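Local coordinates for probable TonB-dependent receptor (PDB 4K3F), which probably binds methionine in the periplasm as the substrate-binding lipoprotein of a transport system, and holds a selenomethionine in its ligand pocket, at residues A[80-85]-A[195-200]; A[88-93]-A[161-166]; A[102-107]-A[165-170]. All blocks are in the same frame, centred on the assembly; numbering follows the deposited sequence. Where two conformers were deposited one is given.

Contact 1: residues A[80-85]-A[195-200]; sequences VHIEPL and PYVNIL. With MSE (selenomethionine), chain B.
The imidazole of His81 carries the CB of Asn198 over one face, 3.9 Å from the ring centroid and 20° off its normal, a CH-pi contact displaced toward the rim. At the ring edge lies CG of Glu83, and His81 NE2 donates at 2.8 Å to Glu83 OE2, which accepts through its anti lone pair and sits 8° out of the ring plane. His81 thus holds one oxygen of the Glu83 carboxylate, while the other, Glu83 OE1, accepts from N of the bound selenomethionine at 2.6 Å. The Asn198 amide, turned 37° from the carboxylate plane, binds both the ammonium and the carboxylate of the ligand: Asn198 OD1, also bonded to His14, accepts from the ligand N at 2.9 Å, and ND2 donates to the ligand O at 2.8 Å. The backbones join through Val80 N to Asn198 O and Asn198 N to His81 O, and CG1 of Ile82 packs on CG2 of Val197. A water accepts from Glu83 N and lies within hydrogen-bonding distance of Tyr196 O and a ligand carboxylate oxygen. Glu83, just past one antiparallel strand, and Asn198, on its neighbour, form part of the ligand site, which Arg115 and Asn171 help complete, in a periplasmic binding protein fold.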
loop_
_atom_site.group_PDB
_atom_site.type_symbol
_atom_site.label_atom_id
_atom_site.label_comp_id
_atom_site.label_asym_id
_atom_site.label_seq_id
_atom_site.Cartn_x
_atom_site.Cartn_y
_atom_site.Cartn_z
ATOM N N VAL A 80 4.565 6.415 -7.832
ATOM C CA VAL A 80 5.900 6.352 -7.337
ATOM C C VAL A 80 6.475 4.950 -7.293
ATOM O O VAL A 80 7.554 4.734 -7.825
ATOM C CB VAL A 80 6.038 7.032 -5.970
ATOM C CG1 VAL A 80 7.504 7.033 -5.551
ATOM C CG2 VAL A 80 5.539 8.470 -5.998
ATOM N N HIS A 81 5.793 4.018 -6.619
ATOM C CA HIS A 81 6.323 2.694 -6.391
ATOM C C HIS A 81 5.225 1.682 -6.196
ATOM O O HIS A 81 4.060 2.047 -5.995
ATOM C CB HIS A 81 7.254 2.667 -5.165
ATOM C CG HIS A 81 6.542 2.837 -3.861
ATOM N ND1 HIS A 81 6.412 4.040 -3.207
ATOM C CD2 HIS A 81 5.909 1.927 -3.084
ATOM C CE1 HIS A 81 5.735 3.863 -2.090
ATOM N NE2 HIS A 81 5.415 2.588 -1.995
ATOM N N ILE A 82 5.613 0.418 -6.270
ATOM C CA ILE A 82 4.683 -0.688 -6.008
ATOM C C ILE A 82 5.239 -1.453 -4.829
ATOM O O ILE A 82 6.473 -1.560 -4.672
ATOM C CB ILE A 82 4.536 -1.643 -7.240
ATOM C CG1 ILE A 82 4.166 -0.852 -8.496
ATOM C CG2 ILE A 82 3.468 -2.691 -7.011
ATOM C CD1 ILE A 82 5.260 -0.885 -9.539
ATOM N N GLU A 83 4.354 -1.994 -4.003
ATOM C CA GLU A 83 4.724 -2.815 -2.829
ATOM C C GLU A 83 4.065 -4.165 -2.975
ATOM O O GLU A 83 2.993 -4.379 -2.434
ATOM C CB GLU A 83 4.190 -2.185 -1.532
ATOM C CG GLU A 83 4.798 -0.867 -1.183
ATOM C CD GLU A 83 4.129 -0.158 -0.002
ATOM O OE1 GLU A 83 3.367 -0.772 0.816
ATOM O OE2 GLU A 83 4.364 1.034 0.085
ATOM N N PRO A 84 4.684 -5.092 -3.717
ATOM C CA PRO A 84 4.007 -6.378 -3.914
ATOM C C PRO A 84 3.582 -7.024 -2.595
ATOM O O PRO A 84 4.389 -7.175 -1.665
ATOM C CB PRO A 84 5.041 -7.199 -4.660
ATOM C CG PRO A 84 5.776 -6.168 -5.446
ATOM C CD PRO A 84 5.900 -4.977 -4.504
ATOM N N LEU A 85 2.308 -7.363 -2.506
ATOM C CA LEU A 85 1.731 -7.865 -1.248
ATOM C C LEU A 85 2.091 -9.330 -1.062
ATOM O O LEU A 85 1.914 -10.145 -1.991
ATOM C CB LEU A 85 0.227 -7.700 -1.298
ATOM C CG LEU A 85 -0.388 -7.997 0.074
ATOM C CD1 LEU A 85 -1.221 -6.836 0.511
ATOM C CD2 LEU A 85 -1.151 -9.265 -0.075
ATOM N N PRO A 195 -2.321 -3.437 -10.234
ATOM C CA PRO A 195 -3.126 -2.205 -10.049
ATOM C C PRO A 195 -2.659 -1.257 -8.947
ATOM O O PRO A 195 -3.315 -0.249 -8.717
ATOM C CB PRO A 195 -4.534 -2.755 -9.693
ATOM C CG PRO A 195 -4.543 -4.133 -10.277
ATOM C CD PRO A 195 -3.133 -4.654 -10.084
ATOM N N TYR A 196 -1.596 -1.601 -8.222
ATOM C CA TYR A 196 -1.387 -1.027 -6.891
ATOM C C TYR A 196 -0.185 -0.087 -6.732
ATOM O O TYR A 196 0.379 0.065 -5.634
ATOM C CB TYR A 196 -1.380 -2.117 -5.819
ATOM C CG TYR A 196 -2.584 -3.016 -5.925
ATOM C CD1 TYR A 196 -3.873 -2.544 -5.660
ATOM C CD2 TYR A 196 -2.459 -4.320 -6.405
ATOM C CE1 TYR A 196 -4.981 -3.340 -5.783
ATOM C CE2 TYR A 196 -3.581 -5.122 -6.539
ATOM C CZ TYR A 196 -4.828 -4.628 -6.246
ATOM O OH TYR A 196 -5.909 -5.426 -6.398
ATOM N N VAL A 197 0.134 0.639 -7.790
ATOM C CA VAL A 197 1.133 1.679 -7.654
ATOM C C VAL A 197 0.685 2.681 -6.601
ATOM O O VAL A 197 -0.474 3.087 -6.559
ATOM C CB VAL A 197 1.367 2.397 -8.994
ATOM C CG1 VAL A 197 2.304 3.569 -8.840
ATOM C CG2 VAL A 197 1.875 1.418 -10.035
ATOM N N ASN A 198 1.593 3.004 -5.683
ATOM C CA ASN A 198 1.343 4.038 -4.667
ATOM C C ASN A 198 1.535 5.431 -5.260
ATOM O O ASN A 198 2.487 5.670 -5.999
ATOM C CB ASN A 198 2.255 3.838 -3.452
ATOM C CG ASN A 198 1.770 2.693 -2.538
ATOM O OD1 ASN A 198 1.809 2.812 -1.323
ATOM N ND2 ASN A 198 1.231 1.591 -3.150
ATOM N N ILE A 199 0.586 6.309 -4.962
ATOM C CA ILE A 199 0.490 7.586 -5.602
ATOM C C ILE A 199 0.602 8.739 -4.598
ATOM O O ILE A 199 0.115 8.677 -3.469
ATOM C CB ILE A 199 -0.862 7.705 -6.331
ATOM C CG1 ILE A 199 -2.020 7.186 -5.448
ATOM C CG2 ILE A 199 -0.817 6.862 -7.600
ATOM C CD1 ILE A 199 -3.402 7.490 -5.953
ATOM N N LEU A 200 1.161 9.814 -5.087
ATOM C CA LEU A 200 1.085 11.100 -4.411
ATOM C C LEU A 200 -0.327 11.632 -4.705
ATOM O O LEU A 200 -0.736 11.626 -5.859
ATOM C CB LEU A 200 2.113 12.042 -4.984
ATOM C CG LEU A 200 2.052 13.496 -4.552
ATOM C CD1 LEU A 200 2.404 13.615 -3.112
ATOM C CD2 LEU A 200 3.022 14.340 -5.376
HETATM N N MSE B 300 1.392 0.935 0.873
HETATM C CA MSE B 300 0.127 0.146 0.837
HETATM C C MSE B 300 0.279 -0.876 -0.285
HETATM O O MSE B 300 0.765 -0.529 -1.366
HETATM O OXT MSE B 300 -0.095 -2.043 -0.117
HETATM C CB MSE B 300 -1.102 1.039 0.598
HETATM C CG MSE B 300 -2.394 0.258 0.590
HETATM SE SE MSE B 300 -3.895 1.427 0.103
HETATM C CE MSE B 300 -3.949 2.534 1.632
HETATM O O HOH W 1 1.441 -1.763 -3.742
#

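Contact 2: residues A[88-93]-A[161-166]; sequences YSSKYK and VLTQVD
Tyr92 and Asp166 run side by side and point the same way, the ring and carboxylate planes 69° apart. The carboxylate meets the ring at its edge, with Asp166 OD1 3.5 Å from Tyr92 CE2, and a water bridges OD1 to the phenol oxygen. Lys91 crosses Asp166 at a slant. The Lys91 chain, extended beyond CG, lays Lys91 CE 3.3 Å from Thr163 O and leaves NZ 4.7 Å from Asp166 OD1, too far for a direct salt bridge; one water links these two charges and another joins NZ to Thr163 O. The second carboxylate oxygen of Asp166 is taken by Thr103 N. With OG anti to the backbone N (chi1 176°), the Ser89 hydroxyl donates to Asp166 O at 2.7 Å, the donor tilted 26° from the carbonyl plane. Ser89 OG also accepts from Lys91 N at 3.0 Å and Tyr92 N at 2.8 Å, three bonds in all, forming an ST turn and ST motif in the loop after strand 86-88. This loop is joined to the one between helix 158-161 and strand 167-170 by a further water, which accepts from Ser90 N while donating to Leu162 O and Val165 O. CD1 of Leu162 packs against CB and the carbonyl of Tyr88.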
loop_
_atom_site.group_PDB
_atom_site.type_symbol
_atom_site.label_atom_id
_atom_site.label_comp_id
_atom_site.label_asym_id
_atom_site.label_seq_id
_atom_site.Cartn_x
_atom_site.Cartn_y
_atom_site.Cartn_z
ATOM N N TYR A 88 2.209 -14.219 4.765
ATOM C CA TYR A 88 3.167 -14.552 5.787
ATOM C C TYR A 88 2.568 -15.545 6.749
ATOM O O TYR A 88 1.363 -15.609 6.928
ATOM C CB TYR A 88 3.628 -13.295 6.558
ATOM C CG TYR A 88 4.170 -12.216 5.664
ATOM C CD1 TYR A 88 3.338 -11.243 5.131
ATOM C CD2 TYR A 88 5.509 -12.165 5.330
ATOM C CE1 TYR A 88 3.820 -10.267 4.286
ATOM C CE2 TYR A 88 5.987 -11.185 4.484
ATOM C CZ TYR A 88 5.146 -10.244 3.954
ATOM O OH TYR A 88 5.618 -9.249 3.115
ATOM N N SER A 89 3.427 -16.352 7.359
ATOM C CA SER A 89 2.978 -17.286 8.373
ATOM C C SER A 89 4.067 -17.473 9.430
ATOM O O SER A 89 5.221 -17.621 9.096
ATOM C CB SER A 89 2.679 -18.650 7.761
ATOM O OG SER A 89 2.316 -19.586 8.773
ATOM N N SER A 90 3.665 -17.483 10.700
ATOM C CA SER A 90 4.601 -17.793 11.763
ATOM C C SER A 90 4.639 -19.297 12.027
ATOM O O SER A 90 5.483 -19.734 12.797
ATOM C CB SER A 90 4.261 -17.026 13.048
ATOM O OG SER A 90 3.065 -17.525 13.621
ATOM N N LYS A 91 3.744 -20.061 11.380
ATOM C CA LYS A 91 3.498 -21.485 11.705
ATOM C C LYS A 91 3.791 -22.454 10.552
ATOM O O LYS A 91 4.006 -23.641 10.806
ATOM C CB LYS A 91 2.031 -21.677 12.138
ATOM C CG LYS A 91 1.664 -20.903 13.398
ATOM C CD LYS A 91 0.225 -21.098 13.873
ATOM C CE LYS A 91 -0.102 -20.056 14.940
ATOM N NZ LYS A 91 -1.342 -20.339 15.718
ATOM N N TYR A 92 3.764 -21.971 9.299
ATOM C CA TYR A 92 3.958 -22.821 8.121
ATOM C C TYR A 92 4.976 -22.208 7.175
ATOM O O TYR A 92 5.124 -20.975 7.102
ATOM C CB TYR A 92 2.606 -23.102 7.427
ATOM C CG TYR A 92 1.613 -23.761 8.366
ATOM C CD1 TYR A 92 1.751 -25.100 8.712
ATOM C CD2 TYR A 92 0.586 -23.040 8.965
ATOM C CE1 TYR A 92 0.876 -25.718 9.582
ATOM C CE2 TYR A 92 -0.277 -23.653 9.874
ATOM C CZ TYR A 92 -0.124 -24.995 10.167
ATOM O OH TYR A 92 -0.962 -25.632 11.054
ATOM N N LYS A 93 5.697 -23.074 6.460
ATOM C CA LYS A 93 6.823 -22.691 5.612
ATOM C C LYS A 93 6.443 -22.609 4.119
ATOM O O LYS A 93 7.083 -21.910 3.356
ATOM C CB LYS A 93 7.944 -23.723 5.785
ATOM N N VAL A 161 -1.408 -9.836 14.739
ATOM C CA VAL A 161 -2.154 -11.102 14.861
ATOM C C VAL A 161 -1.473 -12.239 14.145
ATOM O O VAL A 161 -1.958 -13.361 14.197
ATOM C CB VAL A 161 -3.647 -11.049 14.440
ATOM C CG1 VAL A 161 -4.401 -9.989 15.227
ATOM C CG2 VAL A 161 -3.813 -10.876 12.961
ATOM N N LEU A 162 -0.340 -11.967 13.519
ATOM C CA LEU A 162 0.335 -12.989 12.717
ATOM C C LEU A 162 0.571 -14.296 13.488
ATOM O O LEU A 162 0.315 -15.367 12.942
ATOM C CB LEU A 162 1.630 -12.431 12.129
ATOM C CG LEU A 162 2.497 -13.364 11.286
ATOM C CD1 LEU A 162 1.785 -13.779 10.015
ATOM C CD2 LEU A 162 3.809 -12.677 10.953
ATOM N N THR A 163 0.985 -14.231 14.758
ATOM C CA THR A 163 1.226 -15.455 15.549
ATOM C C THR A 163 -0.037 -16.163 16.061
ATOM O O THR A 163 0.055 -17.231 16.663
ATOM C CB THR A 163 2.169 -15.217 16.762
ATOM O OG1 THR A 163 1.567 -14.286 17.655
ATOM C CG2 THR A 163 3.539 -14.690 16.288
ATOM N N GLN A 164 -1.205 -15.563 15.812
ATOM C CA GLN A 164 -2.481 -16.102 16.249
ATOM C C GLN A 164 -3.327 -16.649 15.088
ATOM O O GLN A 164 -4.511 -16.927 15.285
ATOM C CB GLN A 164 -3.300 -14.998 16.951
ATOM C CG GLN A 164 -2.640 -14.340 18.167
ATOM C CD GLN A 164 -3.229 -12.967 18.505
ATOM O OE1 GLN A 164 -2.633 -11.933 18.208
ATOM N NE2 GLN A 164 -4.405 -12.956 19.118
ATOM N N VAL A 165 -2.753 -16.713 13.880
ATOM C CA VAL A 165 -3.433 -17.242 12.715
ATOM C C VAL A 165 -2.501 -18.169 11.931
ATOM O O VAL A 165 -1.303 -18.191 12.170
ATOM C CB VAL A 165 -3.961 -16.086 11.804
ATOM C CG1 VAL A 165 -4.933 -15.206 12.584
ATOM C CG2 VAL A 165 -2.827 -15.263 11.225
ATOM N N ASP A 166 -3.039 -18.925 10.984
ATOM C CA ASP A 166 -2.206 -19.753 10.152
ATOM C C ASP A 166 -1.479 -18.966 9.081
ATOM O O ASP A 166 -0.380 -19.361 8.673
ATOM C CB ASP A 166 -3.059 -20.880 9.573
ATOM C CG ASP A 166 -3.616 -21.808 10.682
ATOM O OD1 ASP A 166 -2.887 -22.075 11.670
ATOM O OD2 ASP A 166 -4.784 -22.241 10.600
HETATM O O HOH W 2 0.887 -17.074 10.954
HETATM O O HOH W 3 -3.599 -20.619 14.163
HETATM O O HOH W 4 -1.763 -19.312 18.036
HETATM O O HOH W 5 -2.470 -24.438 12.821
#

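Contact 3: residues A[102-107]-A[165-170]; sequences ATVVIP and VDMALI
Thr103 and Asp166 meet through both backbone and side chain. Thr103 N donates to Asp166 OD2 at 3.0 Å, reaching that oxygen on its anti side and 27° out of the carboxylate plane. In return Asp166 N donates to Thr103 OG1 at 3.1 Å, so the two residues grip each other in both directions, their side chains crossing at about a right angle. The hydroxyl is brought there by a chi1 of 53°, which sets OG1 between the backbone N and the carbonyl carbon. Thr103 O then accepts from Met167 N, and from Asp166 N only weakly. Beyond this point the strands pair regularly: Val105 N donates to Met167 O at 2.9 Å and Leu169 N to Val105 O at 3.0 Å. Strands 103-107 and 167-170 run parallel, 14° apart, as neighbours in a mixed five-stranded sheet; the chain between them includes helix 110-122, strand 149-153, which flanks 103-107 on its other edge, and helix 158-161. Packing differs on the two sides of the sheet. On one, Val104 lies alongside Met167, a selenomethionine, and points the same way; Val104 CG1 touches Met167 CE at 3.9 Å and Leu169 CD1 at 4.0 Å. Helix 110-122 covers this side, with Leu120 on Met167 and Ala116 on Leu169. On the other, Val105 CG1 presses on Ala168 CB at 3.4 Å, closer than usual for two carbons, and also meets CG2 of Val165. Leu158 and Val161 of helix 158-161 lie over Val105 there.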
loop_
_atom_site.group_PDB
_atom_site.type_symbol
_atom_site.label_atom_id
_atom_site.label_comp_id
_atom_site.label_asym_id
_atom_site.label_seq_id
_atom_site.Cartn_x
_atom_site.Cartn_y
_atom_site.Cartn_z
ATOM N N ALA A 102 -7.699 -23.870 7.881
ATOM C CA ALA A 102 -6.735 -22.832 8.160
ATOM C C ALA A 102 -7.367 -21.451 8.217
ATOM O O ALA A 102 -8.235 -21.083 7.415
ATOM C CB ALA A 102 -5.588 -22.840 7.154
ATOM N N THR A 103 -6.889 -20.684 9.206
ATOM C CA THR A 103 -7.269 -19.318 9.369
ATOM C C THR A 103 -6.315 -18.444 8.587
ATOM O O THR A 103 -5.103 -18.445 8.824
ATOM C CB THR A 103 -7.324 -18.898 10.854
ATOM O OG1 THR A 103 -6.085 -19.224 11.518
ATOM C CG2 THR A 103 -8.482 -19.605 11.548
ATOM N N VAL A 104 -6.890 -17.674 7.677
ATOM C CA VAL A 104 -6.125 -16.757 6.810
ATOM C C VAL A 104 -6.737 -15.371 6.935
ATOM O O VAL A 104 -7.888 -15.150 6.531
ATOM C CB VAL A 104 -6.177 -17.255 5.359
ATOM C CG1 VAL A 104 -5.418 -16.349 4.428
ATOM C CG2 VAL A 104 -5.597 -18.664 5.281
ATOM N N VAL A 105 -5.974 -14.430 7.480
ATOM C CA VAL A 105 -6.494 -13.091 7.709
ATOM C C VAL A 105 -6.042 -12.158 6.576
ATOM O O VAL A 105 -4.911 -12.246 6.092
ATOM C CB VAL A 105 -6.152 -12.548 9.117
ATOM C CG1 VAL A 105 -4.649 -12.377 9.310
ATOM C CG2 VAL A 105 -6.913 -11.276 9.401
ATOM N N ILE A 106 -6.965 -11.311 6.153
ATOM C CA ILE A 106 -6.709 -10.337 5.090
ATOM C C ILE A 106 -7.253 -8.979 5.545
ATOM O O ILE A 106 -8.016 -8.898 6.494
ATOM C CB ILE A 106 -7.398 -10.802 3.772
ATOM C CG1 ILE A 106 -8.912 -10.687 3.860
ATOM C CG2 ILE A 106 -6.933 -12.219 3.398
ATOM C CD1 ILE A 106 -9.667 -11.072 2.598
ATOM N N PRO A 107 -6.865 -7.912 4.869
ATOM C CA PRO A 107 -7.446 -6.620 5.236
ATOM C C PRO A 107 -8.953 -6.530 5.023
ATOM O O PRO A 107 -9.496 -7.158 4.137
ATOM C CB PRO A 107 -6.713 -5.625 4.312
ATOM C CG PRO A 107 -5.423 -6.313 3.972
ATOM C CD PRO A 107 -5.776 -7.781 3.871
ATOM N N VAL A 165 -2.753 -16.713 13.880
ATOM C CA VAL A 165 -3.433 -17.242 12.715
ATOM C C VAL A 165 -2.501 -18.169 11.931
ATOM O O VAL A 165 -1.303 -18.191 12.170
ATOM C CB VAL A 165 -3.961 -16.086 11.804
ATOM C CG1 VAL A 165 -4.933 -15.206 12.584
ATOM C CG2 VAL A 165 -2.827 -15.263 11.225
ATOM N N ASP A 166 -3.039 -18.925 10.984
ATOM C CA ASP A 166 -2.206 -19.753 10.152
ATOM C C ASP A 166 -1.479 -18.966 9.081
ATOM O O ASP A 166 -0.380 -19.361 8.673
ATOM C CB ASP A 166 -3.059 -20.880 9.573
ATOM C CG ASP A 166 -3.616 -21.808 10.682
ATOM O OD1 ASP A 166 -2.887 -22.075 11.670
ATOM O OD2 ASP A 166 -4.784 -22.241 10.600
HETATM N N MSE A 167 -2.119 -17.903 8.551
HETATM C CA MSE A 167 -1.480 -17.075 7.513
HETATM C C MSE A 167 -2.134 -15.700 7.540
HETATM O O MSE A 167 -3.360 -15.596 7.788
HETATM C CB MSE A 167 -1.618 -17.741 6.142
HETATM C CG MSE A 167 -0.790 -17.090 5.043
HETATM SE SE MSE A 167 -0.565 -18.267 3.502
HETATM C CE MSE A 167 -2.429 -18.263 2.929
ATOM N N ALA A 168 -1.342 -14.690 7.201
ATOM C CA ALA A 168 -1.801 -13.317 7.068
ATOM C C ALA A 168 -1.256 -12.679 5.813
ATOM O O ALA A 168 -0.086 -12.818 5.482
ATOM C CB ALA A 168 -1.448 -12.493 8.289
ATOM N N LEU A 169 -2.134 -11.985 5.094
ATOM C CA LEU A 169 -1.730 -11.251 3.897
ATOM C C LEU A 169 -1.637 -9.790 4.305
ATOM O O LEU A 169 -2.652 -9.168 4.592
ATOM C CB LEU A 169 -2.709 -11.479 2.738
ATOM C CG LEU A 169 -2.462 -12.781 1.932
ATOM C CD1 LEU A 169 -2.647 -14.026 2.786
ATOM C CD2 LEU A 169 -3.362 -12.814 0.708
ATOM N N ILE A 170 -0.411 -9.281 4.340
ATOM C CA ILE A 170 -0.096 -8.029 5.036
ATOM C C ILE A 170 0.474 -7.034 4.058
ATOM O O ILE A 170 1.409 -7.355 3.332
ATOM C CB ILE A 170 0.927 -8.265 6.130
ATOM C CG1 ILE A 170 0.368 -9.330 7.088
ATOM C CG2 ILE A 170 1.228 -6.967 6.841
ATOM C CD1 ILE A 170 1.304 -9.701 8.197
#

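Overall arrangement
Along the chain the segments come in the order 80-85, 88-93, 102-107, 161-166 and 165-170, then 195-200, so contact 1 encloses the other two. Contact 1 joins neighbouring strands 75-82 and 198-202 of the six-stranded sheet, whereas contact 3 lies in the five-stranded sheet and contact 2 in loops at its end. The centres of contacts 2 and 3 are about 7 Å apart, and they share Val165 and Asp166; contact 1 lies about 25 Å from contact 2 and 21 Å from contact 3. Leu85, on the link from strand 75-82 to strand 86-88, packs on Leu169 and Ile170 where the chain passes from one sheet to the other. Such a two-sheet layout is consistent with the two-lobed periplasmic binding proteins.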